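Local atomic coordinates of uncharacterized protein MG296 homolog (Mycoplasma pneumoniae, PDB entry 2I15), a protein that is of unknown function, an all-helical member of the Mg296 family whose crystallised assembly contains three protein chains. Residues K15-V18 / Q19-E23; E28-R31 / Q32-R36; E49-D52 / Y53-Q56; S98-E101 / A102-F106. All coordinates share one frame; numbering follows the deposited sequence.

Contact 1 of 4, residues K15-V18 / Q19-E23; sequences KQFV and QTEFE
Q19 lies against K15, one helical turn back, and the two side chains run alongside each other in the same direction. The lysine chain is extended at first and then folds at chi3 and chi4 (67° and 59°), which carries K15 NZ round to 3.6 Å from Q19 CD, beside the carboxamide. F17 pairs in the same way with E21. Its CG is anti to the backbone N, while the glutamate chain bends at CG, so that E21 OE1 comes to 3.6 Å from F17 CE1. Ring and carboxylate are almost parallel, their planes 11° apart, although the oxygen approaches the ring obliquely. The other carboxylate oxygen, E21 OE2, forms a salt bridge with K24, which probably keeps the acid charged. V18 contributes mainly through its backbone: V18 O accepts from F22 N at 2.9 Å, with the donor lying above the carbonyl plane. Q16 O is held twice by T20, since both T20 OG1 and T20 N reach it at 2.8 Å, from opposite faces of the carbonyl. Beyond the pair, the F22 ring meets F30 of the following helix edge-to-face. Mostly exposed side chains matched at a spacing of four residues, over a backbone ladder such as E21 N to F17 O at 2.7 Å, are the pattern of a regular alpha helix, here the closing turns of helix 9-23.

Contact 2 of 4, residues E28-R31 / Q32-R36; sequences ETFR and QNFNR
E28 OE2 is gripped by two nitrogens of R31, while R31 O accepts from N35 N, and E28 O only weakly from Q32 N. R31 approaches side-on: its NH2 lies 2.6 Å from E28 OE2, nearly in line with the C-O bond, and its NE lies 2.8 Å from the same oxygen, on the anti side. The carboxylate oxygen sits in the guanidinium plane, so this salt bridge should resist rotation of the planar group. Bends at chi2 and chi3 swing the arginine back toward E28. Its aliphatic part turns to N35, with R31 CD 3.8 Å from N35 ND2 and the two side chains side by side, guanidinium and amide planes 33° apart. These residues belong to helix 27-41, an alpha helix whose i to i+4 ladder includes a nearly straight bond from F34 N to F30 O at 2.8 Å (171°). On another face of it F34 CB sits over the rim of one face of the F30 ring, 4.2 Å from F30 CE2. T29 and N33 point the same way, T29 CG2 lying 3.8 Å from N33 ND2, while T29 OG1 is hydrogen-bonded to D26. Further along, R36 NE folds back for a weak bond of 3.4 Å to Q32 O.

Contact 3 of 4, residues E49-D52 / Y53-Q56; sequences EDDD and YDDQ
Y53 comes first, its backbone N directed between two aspartates. Y53 N donates to D52 OD1 at 2.9 Å, on the lone pair away from the other carboxylate oxygen, and also to D55 OD1 at 3.1 Å. Positive backbone angles (phi 74°, psi 35°) make the sharp turn here. D52 CB lies at the edge of the tyrosine ring, in its plane, 3.7 Å from Y53 CD1; the ring also touches L60 and L64 and stacks on F34 of the second subunit. At D54 the backbone N is the second donor to D55 OD1, at 3.3 Å and from the same face of that carboxylate as Y53 N. The D54 side chain crosses that of D51 at about a right angle, D54 OD1 lying 4.2 Å from D51 OD2, a proximity of like charge that may disfavour full ionisation of both; D51 is poorly ordered, so the distance is approximate. D55 follows, its CG between the backbone N and the carbonyl carbon (chi1 37°), which curls the carboxylate back over the turn. D55 OD1 and D52 OD1 are modelled only 2.4 Å apart; if real, one of the two acids probably carries a proton, but D52 is poorly ordered and the distance is doubtful. Backbone oxygens also reach the second subunit: Y53 O meets its N35 and D55 O its R31. Q56 closes the segment, its OE1 accepting from F59 N. The arrangement is that of an acidic interhelical loop, tightened by side-chain-to-backbone bonds, which ends in the N-cap of helix 57-75 and forms part of a subunit interface.

Contact 4 of 4, residues S98-E101 / A102-F106; sequences SFYE and ALTLF
L103 packs one turn after F99, placing its CD1 methyl over one face of the phenyl ring, though the modelled spacing of the pair is doubtful. The leucine CG is beside its own backbone N (chi1 -59°), a torsion that directs the branch back along the helix, with L103 CG only 3.2 Å from F99 O. This side is the closely packed one because it is buried against helix 57-75, where F99 touches S71 and L103 touches F68, and because L14 and V18 of the second subunit pack on the same two residues. Y100 and T104 form the other buried pair, more loosely: T104 OG1 is 3.7 Å from Y100 OH, and the tyrosine hydroxyl is hydrogen-bonded to V134 N near the C-terminus. All of this belongs to helix 92-113, an alpha helix kinked just beyond, where L105 N and F106 N have no bond to the turn before. L103 N, for its part, makes its stronger bond to Y100 O, at 2.8 Å, three residues back and well above the carbonyl plane, and only a weak one to F99 O, at 3.4 Å. The more exposed side is slack by comparison. There A102 N reaches S98 O at 3.4 Å in a weak, bent bond (131°), and A102 CB rests 3.6 Å from the same oxygen. S98 OG is hydrogen-bonded to S94 O, whereas E101 is exposed and its chain runs out extended beyond CG.

The four contacts follow one another along the chain. Contacts 1 and 2 lie on the successive helices 9-23 and 27-41, with centres about 16 Å apart, and meet through the F22 and F30 rings. Contact 3 occupies the loop before helix 57-75, its centre about 17 Å from that of contact 2 and about 6 Å from the centre of the chain. It touches contact 4, on helix 92-113, where Y53 OH is 3.4 Å from F106 CE1. Contacts 1 and 4 are about 38 Å apart between centres. Contact 3 meets helix 27-41 of the second subunit, and contact 4 meets both its helices 9-23 and 27-41, consistent with assembly through an extended N-terminal arm.

Contact 1 of 4, residues K15-V18 / Q19-E23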
loop_
_atom_site.group_PDB
_atom_site.type_symbol
_atom_site.label_atom_id
_atom_site.label_comp_id
_atom_site.label_asym_id
_atom_site.label_seq_id
_atom_site.Cartn_x
_atom_site.Cartn_y
_atom_site.Cartn_z
ATOM N N LYS A 15 21.024 37.220 -11.524
ATOM C CA LYS A 15 20.838 37.105 -12.968
ATOM C C LYS A 15 22.099 36.549 -13.653
ATOM O O LYS A 15 22.038 35.634 -14.488
ATOM C CB LYS A 15 20.511 38.480 -13.557
ATOM C CG LYS A 15 20.190 38.443 -15.033
ATOM C CD LYS A 15 20.208 39.835 -15.635
ATOM C CE LYS A 15 21.606 40.424 -15.630
ATOM N NZ LYS A 15 22.578 39.588 -16.397
ATOM N N GLN A 16 23.238 37.135 -13.302
ATOM C CA GLN A 16 24.534 36.739 -13.846
ATOM C C GLN A 16 24.739 35.243 -13.604
ATOM O O GLN A 16 25.234 34.514 -14.464
ATOM C CB GLN A 16 25.644 37.520 -13.131
ATOM C CG GLN A 16 26.933 37.712 -13.911
ATOM C CD GLN A 16 26.873 38.930 -14.802
ATOM O OE1 GLN A 16 26.205 38.924 -15.835
ATOM N NE2 GLN A 16 27.556 39.996 -14.395
ATOM N N PHE A 17 24.349 34.800 -12.416
ATOM C CA PHE A 17 24.504 33.404 -12.005
ATOM C C PHE A 17 23.713 32.354 -12.815
ATOM O O PHE A 17 24.296 31.419 -13.379
ATOM C CB PHE A 17 24.145 33.272 -10.515
ATOM C CG PHE A 17 24.159 31.867 -10.020
ATOM C CD1 PHE A 17 25.348 31.245 -9.694
ATOM C CD2 PHE A 17 22.982 31.139 -9.955
ATOM C CE1 PHE A 17 25.364 29.909 -9.315
ATOM C CE2 PHE A 17 22.978 29.809 -9.581
ATOM C CZ PHE A 17 24.170 29.188 -9.261
ATOM N N VAL A 18 22.389 32.502 -12.874
ATOM C CA VAL A 18 21.572 31.531 -13.596
ATOM C C VAL A 18 21.895 31.646 -15.091
ATOM O O VAL A 18 21.800 30.669 -15.839
ATOM C CB VAL A 18 20.055 31.755 -13.313
ATOM C CG1 VAL A 18 19.875 32.553 -12.026
ATOM C CG2 VAL A 18 19.401 32.438 -14.439
ATOM N N GLN A 19 22.296 32.848 -15.505
ATOM C CA GLN A 19 22.682 33.122 -16.886
ATOM C C GLN A 19 23.952 32.313 -17.231
ATOM O O GLN A 19 23.974 31.576 -18.215
ATOM C CB GLN A 19 22.936 34.629 -17.040
ATOM C CG GLN A 19 22.994 35.189 -18.473
ATOM C CD GLN A 19 22.960 36.735 -18.504
ATOM O OE1 GLN A 19 21.961 37.351 -18.905
ATOM N NE2 GLN A 19 24.055 37.357 -18.072
ATOM N N THR A 20 24.987 32.439 -16.395
ATOM C CA THR A 20 26.265 31.737 -16.575
ATOM C C THR A 20 26.054 30.223 -16.415
ATOM O O THR A 20 26.622 29.396 -17.136
ATOM C CB THR A 20 27.292 32.217 -15.533
ATOM O OG1 THR A 20 27.576 33.609 -15.750
ATOM C CG2 THR A 20 28.599 31.430 -15.674
ATOM N N GLU A 21 25.247 29.883 -15.424
ATOM C CA GLU A 21 24.901 28.509 -15.128
ATOM C C GLU A 21 24.360 27.858 -16.415
ATOM O O GLU A 21 24.807 26.788 -16.826
ATOM C CB GLU A 21 23.848 28.528 -14.030
ATOM C CG GLU A 21 23.988 27.477 -12.927
ATOM C CD GLU A 21 25.402 27.266 -12.415
ATOM O OE1 GLU A 21 26.187 28.232 -12.377
ATOM O OE2 GLU A 21 25.711 26.119 -12.033
ATOM N N PHE A 22 23.420 28.548 -17.054
ATOM C CA PHE A 22 22.769 28.120 -18.291
ATOM C C PHE A 22 23.683 27.936 -19.506
ATOM O O PHE A 22 23.480 27.028 -20.319
ATOM C CB PHE A 22 21.679 29.136 -18.653
ATOM C CG PHE A 22 21.111 28.959 -20.032
ATOM C CD1 PHE A 22 20.159 27.974 -20.289
ATOM C CD2 PHE A 22 21.522 29.787 -21.081
ATOM C CE1 PHE A 22 19.627 27.820 -21.552
ATOM C CE2 PHE A 22 20.983 29.632 -22.361
ATOM C CZ PHE A 22 20.038 28.650 -22.593
ATOM N N GLU A 23 24.688 28.792 -19.630
ATOM C CA GLU A 23 25.586 28.734 -20.773
ATOM C C GLU A 23 26.622 27.617 -20.670
ATOM O O GLU A 23 27.125 27.119 -21.686
ATOM C CB GLU A 23 26.276 30.098 -20.943
ATOM C CG GLU A 23 25.341 31.250 -20.645
ATOM C CD GLU A 23 26.034 32.593 -20.594
ATOM O OE1 GLU A 23 27.126 32.679 -19.989
ATOM O OE2 GLU A 23 25.473 33.571 -21.142
#

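Contact 2 of 4, residues E28-R31 / Q32-R36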
loop_
_atom_site.group_PDB
_atom_site.type_symbol
_atom_site.label_atom_id
_atom_site.label_comp_id
_atom_site.label_asym_id
_atom_site.label_seq_id
_atom_site.Cartn_x
_atom_site.Cartn_y
_atom_site.Cartn_z
ATOM N N GLU A 28 20.910 21.580 -25.408
ATOM C CA GLU A 28 19.960 20.566 -25.834
ATOM C C GLU A 28 19.540 19.564 -24.737
ATOM O O GLU A 28 18.445 18.999 -24.803
ATOM C CB GLU A 28 20.547 19.811 -27.022
ATOM C CG GLU A 28 19.575 19.628 -28.166
ATOM C CD GLU A 28 19.332 20.904 -28.946
ATOM O OE1 GLU A 28 20.320 21.515 -29.415
ATOM O OE2 GLU A 28 18.153 21.285 -29.096
ATOM N N THR A 29 20.401 19.322 -23.748
ATOM C CA THR A 29 20.075 18.395 -22.663
ATOM C C THR A 29 19.235 19.162 -21.660
ATOM O O THR A 29 18.281 18.626 -21.088
ATOM C CB THR A 29 21.337 17.891 -21.923
ATOM O OG1 THR A 29 22.125 17.091 -22.811
ATOM C CG2 THR A 29 20.950 17.064 -20.704
ATOM N N PHE A 30 19.631 20.410 -21.414
ATOM C CA PHE A 30 18.904 21.278 -20.500
ATOM C C PHE A 30 17.501 21.469 -21.060
ATOM O O PHE A 30 16.512 21.253 -20.358
ATOM C CB PHE A 30 19.583 22.646 -20.386
ATOM C CG PHE A 30 18.717 23.690 -19.725
ATOM C CD1 PHE A 30 18.555 23.710 -18.346
ATOM C CD2 PHE A 30 18.030 24.632 -20.489
ATOM C CE1 PHE A 30 17.722 24.643 -17.741
ATOM C CE2 PHE A 30 17.194 25.564 -19.886
ATOM C CZ PHE A 30 17.045 25.570 -18.511
ATOM N N ARG A 31 17.433 21.865 -22.335
ATOM C CA ARG A 31 16.173 22.099 -23.040
ATOM C C ARG A 31 15.140 20.986 -22.836
ATOM O O ARG A 31 13.957 21.257 -22.617
ATOM C CB ARG A 31 16.443 22.266 -24.546
ATOM C CG ARG A 31 15.183 22.566 -25.373
ATOM C CD ARG A 31 14.960 21.578 -26.493
ATOM N NE ARG A 31 15.730 21.849 -27.707
ATOM C CZ ARG A 31 15.560 22.910 -28.494
ATOM N NH1 ARG A 31 14.648 23.824 -28.207
ATOM N NH2 ARG A 31 16.293 23.051 -29.586
ATOM N N GLN A 32 15.587 19.736 -22.929
ATOM C CA GLN A 32 14.691 18.591 -22.767
ATOM C C GLN A 32 14.192 18.472 -21.319
ATOM O O GLN A 32 13.016 18.227 -21.080
ATOM C CB GLN A 32 15.408 17.296 -23.169
ATOM C CG GLN A 32 15.979 17.332 -24.576
ATOM C CD GLN A 32 16.790 16.097 -24.925
ATOM O OE1 GLN A 32 17.767 15.758 -24.238
ATOM N NE2 GLN A 32 16.398 15.419 -26.001
ATOM N N ASN A 33 15.085 18.643 -20.349
ATOM C CA ASN A 33 14.673 18.543 -18.957
ATOM C C ASN A 33 13.698 19.663 -18.657
ATOM O O ASN A 33 12.669 19.459 -18.014
ATOM C CB ASN A 33 15.897 18.607 -18.039
ATOM C CG ASN A 33 16.878 17.480 -18.319
ATOM O OD1 ASN A 33 16.465 16.365 -18.629
ATOM N ND2 ASN A 33 18.170 17.760 -18.213
ATOM N N PHE A 34 14.009 20.849 -19.148
ATOM C CA PHE A 34 13.122 21.975 -18.940
ATOM C C PHE A 34 11.734 21.669 -19.520
ATOM O O PHE A 34 10.720 21.826 -18.831
ATOM C CB PHE A 34 13.698 23.225 -19.600
ATOM C CG PHE A 34 12.800 24.417 -19.492
ATOM C CD1 PHE A 34 12.755 25.183 -18.326
ATOM C CD2 PHE A 34 11.927 24.721 -20.529
ATOM C CE1 PHE A 34 11.839 26.231 -18.202
ATOM C CE2 PHE A 34 11.019 25.754 -20.407
ATOM C CZ PHE A 34 10.969 26.513 -19.243
ATOM N N ASN A 35 11.690 21.227 -20.779
ATOM C CA ASN A 35 10.412 20.902 -21.414
ATOM C C ASN A 35 9.728 19.753 -20.689
ATOM O O ASN A 35 8.500 19.669 -20.657
ATOM C CB ASN A 35 10.616 20.548 -22.894
ATOM C CG ASN A 35 10.953 21.767 -23.743
ATOM O OD1 ASN A 35 10.759 22.914 -23.307
ATOM N ND2 ASN A 35 11.456 21.532 -24.964
ATOM N N ARG A 36 10.525 18.854 -20.124
ATOM C CA ARG A 36 9.967 17.733 -19.384
ATOM C C ARG A 36 9.420 18.227 -18.054
ATOM O O ARG A 36 8.293 17.908 -17.706
ATOM C CB ARG A 36 11.013 16.642 -19.159
ATOM C CG ARG A 36 11.315 15.877 -20.421
ATOM C CD ARG A 36 12.331 14.794 -20.181
ATOM N NE ARG A 36 13.383 14.844 -21.184
ATOM C CZ ARG A 36 14.216 13.845 -21.441
ATOM N NH1 ARG A 36 14.119 12.708 -20.768
ATOM N NH2 ARG A 36 15.146 13.984 -22.373
#

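Contact 3 of 4, residues E49-D52 / Y53-Q56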
loop_
_atom_site.group_PDB
_atom_site.type_symbol
_atom_site.label_atom_id
_atom_site.label_comp_id
_atom_site.label_asym_id
_atom_site.label_seq_id
_atom_site.Cartn_x
_atom_site.Cartn_y
_atom_site.Cartn_z
ATOM N N GLU A 49 2.228 14.276 -6.424
ATOM C CA GLU A 49 3.471 13.539 -6.673
ATOM C C GLU A 49 4.286 14.411 -7.599
ATOM O O GLU A 49 5.421 14.101 -7.978
ATOM C CB GLU A 49 3.182 12.233 -7.394
ATOM C CG GLU A 49 2.159 11.406 -6.659
ATOM C CD GLU A 49 2.803 10.270 -5.936
ATOM O OE1 GLU A 49 2.946 9.196 -6.559
ATOM O OE2 GLU A 49 3.200 10.465 -4.768
ATOM N N ASP A 50 3.646 15.502 -7.975
ATOM C CA ASP A 50 4.187 16.461 -8.885
ATOM C C ASP A 50 5.329 17.213 -8.298
ATOM O O ASP A 50 5.139 17.903 -7.283
ATOM C CB ASP A 50 3.083 17.457 -9.271
ATOM C CG ASP A 50 3.092 17.798 -10.727
ATOM O OD1 ASP A 50 4.135 18.264 -11.234
ATOM O OD2 ASP A 50 2.037 17.603 -11.363
ATOM N N ASP A 51 6.521 17.077 -8.889
ATOM C CA ASP A 51 7.579 17.922 -8.391
ATOM C C ASP A 51 6.754 19.096 -8.878
ATOM O O ASP A 51 6.516 19.280 -10.080
ATOM C CB ASP A 51 8.884 17.803 -9.179
ATOM C CG ASP A 51 9.960 18.690 -8.623
ATOM O OD1 ASP A 51 11.004 18.862 -9.291
ATOM O OD2 ASP A 51 9.765 19.225 -7.515
ATOM N N ASP A 52 6.241 19.839 -7.917
ATOM C CA ASP A 52 5.350 20.946 -8.193
ATOM C C ASP A 52 5.649 21.648 -6.911
ATOM O O ASP A 52 6.527 21.191 -6.184
ATOM C CB ASP A 52 3.923 20.368 -8.214
ATOM C CG ASP A 52 2.897 21.261 -8.892
ATOM O OD1 ASP A 52 2.665 22.387 -8.424
ATOM O OD2 ASP A 52 2.294 20.814 -9.895
ATOM N N TYR A 53 4.926 22.704 -6.580
ATOM C CA TYR A 53 5.278 23.421 -5.370
ATOM C C TYR A 53 6.539 24.117 -5.858
ATOM O O TYR A 53 7.519 24.250 -5.131
ATOM C CB TYR A 53 5.578 22.438 -4.231
ATOM C CG TYR A 53 4.360 21.719 -3.715
ATOM C CD1 TYR A 53 3.584 20.929 -4.552
ATOM C CD2 TYR A 53 3.974 21.841 -2.388
ATOM C CE1 TYR A 53 2.459 20.285 -4.073
ATOM C CE2 TYR A 53 2.851 21.200 -1.902
ATOM C CZ TYR A 53 2.098 20.434 -2.747
ATOM O OH TYR A 53 0.950 19.847 -2.275
ATOM N N ASP A 54 6.478 24.480 -7.140
ATOM C CA ASP A 54 7.492 25.227 -7.864
ATOM C C ASP A 54 6.827 26.588 -8.053
ATOM O O ASP A 54 7.413 27.644 -7.842
ATOM C CB ASP A 54 7.744 24.593 -9.230
ATOM C CG ASP A 54 8.603 23.349 -9.144
ATOM O OD1 ASP A 54 9.536 23.327 -8.296
ATOM O OD2 ASP A 54 8.349 22.398 -9.928
ATOM N N ASP A 55 5.567 26.494 -8.445
ATOM C CA ASP A 55 4.649 27.598 -8.680
ATOM C C ASP A 55 4.488 28.493 -7.449
ATOM O O ASP A 55 4.919 28.155 -6.337
ATOM C CB ASP A 55 3.297 26.994 -9.014
ATOM C CG ASP A 55 3.020 25.723 -8.194
ATOM O OD1 ASP A 55 3.516 24.635 -8.578
ATOM O OD2 ASP A 55 2.330 25.799 -7.150
ATOM N N GLN A 56 3.829 29.625 -7.652
ATOM C CA GLN A 56 3.590 30.559 -6.569
ATOM C C GLN A 56 2.543 30.013 -5.595
ATOM O O GLN A 56 1.596 29.327 -5.990
ATOM C CB GLN A 56 3.167 31.910 -7.143
ATOM C CG GLN A 56 2.158 31.803 -8.262
ATOM C CD GLN A 56 0.770 32.135 -7.800
ATOM O OE1 GLN A 56 0.462 32.012 -6.614
ATOM N NE2 GLN A 56 -0.092 32.545 -8.736
#

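Contact 4 of 4, residues S98-E101 / A102-F106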
loop_
_atom_site.group_PDB
_atom_site.type_symbol
_atom_site.label_atom_id
_atom_site.label_comp_id
_atom_site.label_asym_id
_atom_site.label_seq_id
_atom_site.Cartn_x
_atom_site.Cartn_y
_atom_site.Cartn_z
ATOM N N SER A 98 -8.083 4.661 -0.680
ATOM C CA SER A 98 -7.604 5.282 -1.921
ATOM C C SER A 98 -7.261 6.764 -1.778
ATOM O O SER A 98 -6.311 7.236 -2.394
ATOM C CB SER A 98 -8.641 5.115 -3.020
ATOM O OG SER A 98 -8.926 3.741 -3.221
ATOM N N PHE A 99 -8.039 7.495 -0.982
ATOM C CA PHE A 99 -7.791 8.914 -0.741
ATOM C C PHE A 99 -6.458 9.053 0.003
ATOM O O PHE A 99 -5.644 9.936 -0.300
ATOM C CB PHE A 99 -8.887 9.505 0.134
ATOM C CG PHE A 99 -8.789 10.999 0.311
ATOM C CD1 PHE A 99 -9.281 11.858 -0.666
ATOM C CD2 PHE A 99 -8.229 11.550 1.469
ATOM C CE1 PHE A 99 -9.228 13.243 -0.498
ATOM C CE2 PHE A 99 -8.172 12.939 1.645
ATOM C CZ PHE A 99 -8.671 13.784 0.658
ATOM N N TYR A 100 -6.225 8.153 0.953
ATOM C CA TYR A 100 -4.997 8.177 1.734
ATOM C C TYR A 100 -3.781 7.740 0.921
ATOM O O TYR A 100 -2.732 8.392 0.955
ATOM C CB TYR A 100 -5.110 7.255 2.961
ATOM C CG TYR A 100 -3.770 6.995 3.653
ATOM C CD1 TYR A 100 -3.236 7.905 4.569
ATOM C CD2 TYR A 100 -3.028 5.839 3.366
ATOM C CE1 TYR A 100 -2.001 7.666 5.189
ATOM C CE2 TYR A 100 -1.796 5.595 3.975
ATOM C CZ TYR A 100 -1.290 6.507 4.878
ATOM O OH TYR A 100 -0.076 6.244 5.486
ATOM N N GLU A 101 -3.901 6.624 0.214
ATOM C CA GLU A 101 -2.767 6.125 -0.540
ATOM C C GLU A 101 -2.242 7.125 -1.567
ATOM O O GLU A 101 -1.088 7.038 -2.004
ATOM C CB GLU A 101 -3.127 4.784 -1.184
ATOM C CG GLU A 101 -3.633 3.758 -0.166
ATOM C CD GLU A 101 -3.627 2.340 -0.688
ATOM O OE1 GLU A 101 -4.128 2.131 -1.813
ATOM O OE2 GLU A 101 -3.133 1.441 0.033
ATOM N N ALA A 102 -3.071 8.106 -1.907
ATOM C CA ALA A 102 -2.683 9.144 -2.863
ATOM C C ALA A 102 -2.036 10.333 -2.140
ATOM O O ALA A 102 -1.271 11.082 -2.736
ATOM C CB ALA A 102 -3.904 9.620 -3.655
ATOM N N LEU A 103 -2.325 10.487 -0.853
ATOM C CA LEU A 103 -1.802 11.620 -0.097
ATOM C C LEU A 103 -0.630 11.292 0.832
ATOM O O LEU A 103 -0.110 12.159 1.540
ATOM C CB LEU A 103 -2.957 12.258 0.699
ATOM C CG LEU A 103 -4.105 12.753 -0.195
ATOM C CD1 LEU A 103 -5.239 13.249 0.629
ATOM C CD2 LEU A 103 -3.578 13.867 -1.117
ATOM N N THR A 104 -0.206 10.037 0.804
ATOM C CA THR A 104 0.872 9.536 1.655
ATOM C C THR A 104 2.086 10.476 1.809
ATOM O O THR A 104 2.499 10.790 2.928
ATOM C CB THR A 104 1.323 8.142 1.132
ATOM O OG1 THR A 104 1.063 7.147 2.130
ATOM C CG2 THR A 104 2.801 8.133 0.805
ATOM N N LEU A 105 2.641 10.922 0.684
ATOM C CA LEU A 105 3.808 11.796 0.680
ATOM C C LEU A 105 3.422 13.167 1.249
ATOM O O LEU A 105 4.203 13.810 1.952
ATOM C CB LEU A 105 4.331 11.941 -0.752
ATOM C CG LEU A 105 5.741 12.443 -1.096
ATOM C CD1 LEU A 105 6.057 13.708 -0.341
ATOM C CD2 LEU A 105 6.739 11.379 -0.791
ATOM N N PHE A 106 2.196 13.590 0.942
ATOM C CA PHE A 106 1.620 14.855 1.399
ATOM C C PHE A 106 1.510 14.820 2.923
ATOM O O PHE A 106 1.878 15.770 3.611
ATOM C CB PHE A 106 0.221 15.006 0.805
ATOM C CG PHE A 106 -0.415 16.349 1.042
ATOM C CD1 PHE A 106 -0.231 17.391 0.145
ATOM C CD2 PHE A 106 -1.213 16.561 2.157
ATOM C CE1 PHE A 106 -0.840 18.623 0.351
ATOM C CE2 PHE A 106 -1.826 17.796 2.373
ATOM C CZ PHE A 106 -1.634 18.820 1.467
#